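Local coordinates for adenosine monophosphate-protein transferase FICD homolog (Caenorhabditis elegans, PDB 5JJ6) that is a FICD homolog, a mainly helical member of the Fic/DOC (Fido) family with helical hairpins in its N-terminal part, at residues B[42-47]-B[59-64]; B[263-268]-B[328-333]. All coordinates share one frame; numbering follows the deposited sequence.

Contact 1. Residues B[42-47]-B[59-64]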
loop_
_atom_site.group_PDB
_atom_site.type_symbol
_atom_site.label_atom_id
_atom_site.label_comp_id
_atom_site.label_asym_id
_atom_site.label_seq_id
_atom_site.Cartn_x
_atom_site.Cartn_y
_atom_site.Cartn_z
ATOM N N THR B 42 27.645 28.502 -33.836
ATOM C CA THR B 42 28.228 28.537 -32.495
ATOM C C THR B 42 27.742 29.792 -31.753
ATOM O O THR B 42 27.352 29.730 -30.578
ATOM C CB THR B 42 29.766 28.484 -32.542
ATOM O OG1 THR B 42 30.175 27.518 -33.520
ATOM C CG2 THR B 42 30.327 28.079 -31.180
ATOM N N ILE B 43 27.699 30.912 -32.470
ATOM C CA ILE B 43 27.302 32.185 -31.876
ATOM C C ILE B 43 25.837 32.169 -31.444
ATOM O O ILE B 43 25.506 32.486 -30.292
ATOM C CB ILE B 43 27.511 33.356 -32.854
ATOM C CG1 ILE B 43 28.976 33.432 -33.287
ATOM C CG2 ILE B 43 27.055 34.670 -32.224
ATOM C CD1 ILE B 43 29.953 33.585 -32.136
ATOM N N MET B 44 24.961 31.775 -32.363
ATOM C CA MET B 44 23.540 31.722 -32.051
ATOM C C MET B 44 23.242 30.685 -30.970
ATOM O O MET B 44 22.206 30.742 -30.323
ATOM C CB MET B 44 22.721 31.436 -33.304
ATOM C CG MET B 44 21.458 32.275 -33.402
ATOM S SD MET B 44 21.847 34.038 -33.503
ATOM C CE MET B 44 21.130 34.634 -31.971
ATOM N N GLU B 45 24.150 29.736 -30.778
ATOM C CA GLU B 45 23.977 28.710 -29.761
ATOM C C GLU B 45 24.391 29.236 -28.394
ATOM O O GLU B 45 23.777 28.892 -27.386
ATOM C CB GLU B 45 24.764 27.454 -30.117
ATOM C CG GLU B 45 23.942 26.420 -30.866
ATOM C CD GLU B 45 24.804 25.428 -31.615
ATOM O OE1 GLU B 45 26.044 25.515 -31.497
ATOM O OE2 GLU B 45 24.241 24.570 -32.328
ATOM N N HIS B 46 25.447 30.040 -28.340
ATOM C CA HIS B 46 25.792 30.679 -27.071
ATOM C C HIS B 46 24.643 31.623 -26.684
ATOM O O HIS B 46 24.265 31.751 -25.502
ATOM C CB HIS B 46 27.118 31.436 -27.176
ATOM C CG HIS B 46 27.579 32.034 -25.881
ATOM N ND1 HIS B 46 28.410 33.133 -25.823
ATOM C CD2 HIS B 46 27.332 31.681 -24.595
ATOM C CE1 HIS B 46 28.650 33.436 -24.558
ATOM N NE2 HIS B 46 28.008 32.570 -23.793
ATOM N N ALA B 47 24.061 32.250 -27.706
ATOM C CA ALA B 47 22.923 33.141 -27.515
ATOM C C ALA B 47 21.767 32.332 -26.934
ATOM O O ALA B 47 21.144 32.747 -25.956
ATOM C CB ALA B 47 22.533 33.808 -28.802
ATOM N N ILE B 59 14.118 32.284 -34.036
ATOM C CA ILE B 59 13.905 32.425 -35.466
ATOM C C ILE B 59 15.220 32.263 -36.234
ATOM O O ILE B 59 15.293 31.497 -37.209
ATOM C CB ILE B 59 13.239 33.766 -35.780
ATOM C CG1 ILE B 59 11.753 33.696 -35.420
ATOM C CG2 ILE B 59 13.384 34.118 -37.256
ATOM C CD1 ILE B 59 11.016 35.035 -35.507
ATOM N N GLU B 60 16.255 32.982 -35.799
ATOM C CA GLU B 60 17.565 32.904 -36.456
ATOM C C GLU B 60 18.144 31.480 -36.428
ATOM O O GLU B 60 18.543 30.919 -37.463
ATOM C CB GLU B 60 18.548 33.883 -35.808
ATOM C CG GLU B 60 19.887 33.995 -36.536
ATOM C CD GLU B 60 19.781 34.678 -37.905
ATOM O OE1 GLU B 60 18.773 35.381 -38.161
ATOM O OE2 GLU B 60 20.715 34.508 -38.725
ATOM N N MET B 61 18.172 30.908 -35.226
ATOM C CA MET B 61 18.623 29.542 -35.002
ATOM C C MET B 61 17.879 28.622 -35.957
ATOM O O MET B 61 18.469 27.750 -36.594
ATOM C CB MET B 61 18.359 29.137 -33.556
ATOM C CG MET B 61 18.726 27.722 -33.221
ATOM S SD MET B 61 20.421 27.369 -33.709
ATOM C CE MET B 61 21.301 28.319 -32.476
ATOM N N GLY B 62 16.580 28.870 -36.076
ATOM C CA GLY B 62 15.714 28.153 -36.993
ATOM C C GLY B 62 16.225 28.201 -38.418
ATOM O O GLY B 62 16.352 27.171 -39.072
ATOM N N GLN B 63 16.526 29.393 -38.916
ATOM C CA GLN B 63 16.911 29.490 -40.323
ATOM C C GLN B 63 18.282 28.881 -40.571
ATOM O O GLN B 63 18.538 28.320 -41.650
ATOM C CB GLN B 63 16.872 30.945 -40.785
ATOM C CG GLN B 63 15.454 31.454 -40.906
ATOM C CD GLN B 63 15.374 32.900 -41.305
ATOM O OE1 GLN B 63 15.483 33.788 -40.461
ATOM N NE2 GLN B 63 15.161 33.154 -42.592
ATOM N N ILE B 64 19.133 28.931 -39.550
ATOM C CA ILE B 64 20.408 28.233 -39.604
ATOM C C ILE B 64 20.173 26.735 -39.724
ATOM O O ILE B 64 20.797 26.075 -40.554
ATOM C CB ILE B 64 21.279 28.537 -38.370
ATOM C CG1 ILE B 64 21.734 30.004 -38.389
ATOM C CG2 ILE B 64 22.488 27.602 -38.308
ATOM C CD1 ILE B 64 22.350 30.467 -37.073
#
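The methyl of Met61 comes down on one face of the flat peptide group joining Met44 to Glu45, with CE lying almost over the carbonyl carbon, 3.4 Å from Met44 C. The two carboxylates nearby, of Glu45 and Glu60, play a lesser part, because it is their aliphatic stems that meet the facing helix. Met61 thus illustrates how a flexible thioether can reach a neighbouring backbone: CG leaves anti to the backbone N (chi1 177°), and the bends at the next two torsions fold the end of the chain back toward helix 37-50. There CE settles between two side chains, 3.5 Å from Met44 CB and 3.6 Å from Glu45 CG. Glu45 and Met61 cross at roughly a right angle, so a methylene and a methyl touch without running alongside each other.

Met44 answers from the other helix. Its bent chain places SD 3.6 Å from Glu60 CG, again with the two side chains nearly perpendicular, while Ile64 CD1 adds a contact, 3.9 Å from Met44 CB. The join therefore rests on apolar packing, and only 202 Å² is buried between the segments. Their axes stay 10.0 Å apart, a spacing bridged by long side chains, and run at 146° to each other. This is a helical hairpin of two successive antiparallel helices, consistent with the tetratricopeptide-type regions of FICD relatives. Glu45 OE2 also makes a long, weak ion pair with Arg65. Helix 16-26 covers one side of the hairpin, where Ala25 meets both Met44 and Glu60; beyond the second helix, Met61 packs on Cys77 of helix 71-84 and Ile59 reaches Leu94 of helix 89-120.

Contact 2. Residues B[263-268]-B[328-333]; sequences PIERAA and PFVRYV
Ala268 and Phe329 meet in the densest part of this contact, an example of a small residue set at the crossing, where the CA atoms of Ala268 and Val330 are the nearest pair. Ala268 CB lies 3.5 Å from Phe329 CD2 and 3.7 Å from Val330 CG2. The Phe329 side chain swings away from its own backbone N (chi1 -177°), and its ring reaches past the methyl to set its edge, in plane, against Ala268 C; Val333 CG1 from the ring's own helix lies over the ring centre. A turn earlier, the CG2 methyls of Ile264 and Val333 face each other, the two side chains sliding past one another in opposite directions. Packing thins toward partly exposed Glu265, whose CG merely grazes Val330 CG2 at 3.9 Å. The axes approach to 9.2 Å at 118°, burying 292 Å².

Helix 263-277 leads into the HPFTDGNGR signature, which runs from the connecting loop into helix 284-297; the contact packs the start of that preceding helix against helix 327-346. Around it, Ile264 reaches Leu110 of helix 89-120 and Met296 of helix 284-297, while Phe329 meets the His271 ring and packs on Tyr314 of helix 311-321.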
loop_
_atom_site.group_PDB
_atom_site.type_symbol
_atom_site.label_atom_id
_atom_site.label_comp_id
_atom_site.label_asym_id
_atom_site.label_seq_id
_atom_site.Cartn_x
_atom_site.Cartn_y
_atom_site.Cartn_z
ATOM N N PRO B 263 -1.812 4.071 -34.131
ATOM C CA PRO B 263 -1.656 3.606 -32.752
ATOM C C PRO B 263 -0.660 4.451 -31.952
ATOM O O PRO B 263 -0.913 4.734 -30.779
ATOM C CB PRO B 263 -1.139 2.183 -32.928
ATOM C CG PRO B 263 -1.719 1.745 -34.199
ATOM C CD PRO B 263 -1.741 2.951 -35.083
ATOM N N ILE B 264 0.461 4.822 -32.565
ATOM C CA ILE B 264 1.460 5.629 -31.875
ATOM C C ILE B 264 0.918 7.000 -31.482
ATOM O O ILE B 264 1.113 7.471 -30.361
ATOM C CB ILE B 264 2.697 5.827 -32.733
ATOM C CG1 ILE B 264 3.384 4.493 -32.986
ATOM C CG2 ILE B 264 3.667 6.744 -32.053
ATOM C CD1 ILE B 264 4.654 4.629 -33.796
ATOM N N GLU B 265 0.236 7.647 -32.409
ATOM C CA GLU B 265 -0.359 8.939 -32.105
ATOM C C GLU B 265 -1.502 8.812 -31.091
ATOM O O GLU B 265 -1.638 9.635 -30.181
ATOM C CB GLU B 265 -0.834 9.600 -33.388
ATOM C CG GLU B 265 -0.921 11.091 -33.258
ATOM C CD GLU B 265 -1.058 11.772 -34.596
ATOM O OE1 GLU B 265 -0.795 11.107 -35.627
ATOM O OE2 GLU B 265 -1.417 12.972 -34.608
ATOM N N ARG B 266 -2.312 7.773 -31.254
ATOM C CA ARG B 266 -3.369 7.449 -30.306
ATOM C C ARG B 266 -2.774 7.341 -28.880
ATOM O O ARG B 266 -3.319 7.881 -27.906
ATOM C CB ARG B 266 -4.066 6.155 -30.734
ATOM C CG ARG B 266 -5.250 5.774 -29.881
ATOM C CD ARG B 266 -6.159 4.779 -30.599
ATOM N NE ARG B 266 -5.457 3.565 -31.010
ATOM C CZ ARG B 266 -5.455 3.077 -32.248
ATOM N NH1 ARG B 266 -6.114 3.700 -33.216
ATOM N NH2 ARG B 266 -4.785 1.966 -32.526
ATOM N N ALA B 267 -1.659 6.619 -28.775
ATOM C CA ALA B 267 -0.946 6.422 -27.518
ATOM C C ALA B 267 -0.416 7.735 -26.919
ATOM O O ALA B 267 -0.602 8.020 -25.731
ATOM C CB ALA B 267 0.189 5.441 -27.726
ATOM N N ALA B 268 0.265 8.525 -27.743
ATOM C CA ALA B 268 0.775 9.804 -27.285
ATOM C C ALA B 268 -0.356 10.705 -26.773
ATOM O O ALA B 268 -0.250 11.344 -25.716
ATOM C CB ALA B 268 1.535 10.490 -28.403
ATOM N N PRO B 328 6.450 16.605 -31.394
ATOM C CA PRO B 328 7.701 16.111 -30.808
ATOM C C PRO B 328 7.525 14.867 -29.934
ATOM O O PRO B 328 8.335 13.937 -30.018
ATOM C CB PRO B 328 8.179 17.294 -29.966
ATOM C CG PRO B 328 7.626 18.473 -30.632
ATOM C CD PRO B 328 6.280 18.048 -31.147
ATOM N N PHE B 329 6.472 14.848 -29.127
ATOM C CA PHE B 329 6.209 13.708 -28.259
ATOM C C PHE B 329 5.915 12.468 -29.097
ATOM O O PHE B 329 6.475 11.402 -28.841
ATOM C CB PHE B 329 5.049 14.004 -27.314
ATOM C CG PHE B 329 4.766 12.904 -26.336
ATOM C CD1 PHE B 329 5.767 12.406 -25.520
ATOM C CD2 PHE B 329 3.493 12.370 -26.230
ATOM C CE1 PHE B 329 5.508 11.381 -24.605
ATOM C CE2 PHE B 329 3.221 11.352 -25.323
ATOM C CZ PHE B 329 4.231 10.855 -24.503
ATOM N N VAL B 330 5.069 12.612 -30.114
ATOM C CA VAL B 330 4.783 11.494 -31.007
ATOM C C VAL B 330 6.062 10.939 -31.618
ATOM O O VAL B 330 6.247 9.727 -31.696
ATOM C CB VAL B 330 3.814 11.893 -32.140
ATOM C CG1 VAL B 330 3.829 10.852 -33.249
ATOM C CG2 VAL B 330 2.413 12.061 -31.590
ATOM N N ARG B 331 6.940 11.836 -32.038
ATOM C CA ARG B 331 8.212 11.451 -32.619
ATOM C C ARG B 331 9.050 10.709 -31.600
ATOM O O ARG B 331 9.760 9.758 -31.939
ATOM C CB ARG B 331 8.968 12.680 -33.142
ATOM C CG ARG B 331 8.321 13.336 -34.376
ATOM C CD ARG B 331 9.204 14.421 -34.962
ATOM N NE ARG B 331 8.781 15.764 -34.606
ATOM C CZ ARG B 331 8.207 16.604 -35.456
ATOM N NH1 ARG B 331 8.013 16.237 -36.707
ATOM N NH2 ARG B 331 7.840 17.817 -35.071
ATOM N N TYR B 332 8.944 11.137 -30.348
ATOM C CA TYR B 332 9.679 10.520 -29.236
ATOM C C TYR B 332 9.237 9.083 -28.986
ATOM O O TYR B 332 10.067 8.147 -29.025
ATOM C CB TYR B 332 9.513 11.371 -27.973
ATOM C CG TYR B 332 10.142 10.803 -26.723
ATOM C CD1 TYR B 332 11.505 10.886 -26.504
ATOM C CD2 TYR B 332 9.359 10.220 -25.739
ATOM C CE1 TYR B 332 12.078 10.373 -25.360
ATOM C CE2 TYR B 332 9.916 9.710 -24.594
ATOM C CZ TYR B 332 11.278 9.781 -24.405
ATOM O OH TYR B 332 11.837 9.265 -23.247
ATOM N N VAL B 333 7.942 8.888 -28.745
ATOM C CA VAL B 333 7.470 7.533 -28.476
ATOM C C VAL B 333 7.680 6.643 -29.715
ATOM O O VAL B 333 7.958 5.443 -29.568
ATOM C CB VAL B 333 5.991 7.479 -27.976
ATOM C CG1 VAL B 333 5.508 8.837 -27.528
ATOM C CG2 VAL B 333 5.081 6.871 -28.983
#

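In the fold
From the N terminus, contact 1 comes first: it closes a short loop of 11 residues, bringing helix 55-67 back against helix 37-50. The chain then runs through the long helix 89-120 and the helices up to 239-254 before contact 2 opens, which closes a far larger loop of 59 residues, mostly helical. The two are in series, neither nested nor crossed, with centres 28 Å apart and nearest atoms about 13 Å apart. Contact 1 lies in the outlying N-terminal helices, contact 2 near the centre of the chain. Two helices span the gap between them: both 71-84 and 89-120 touch segments of both contacts.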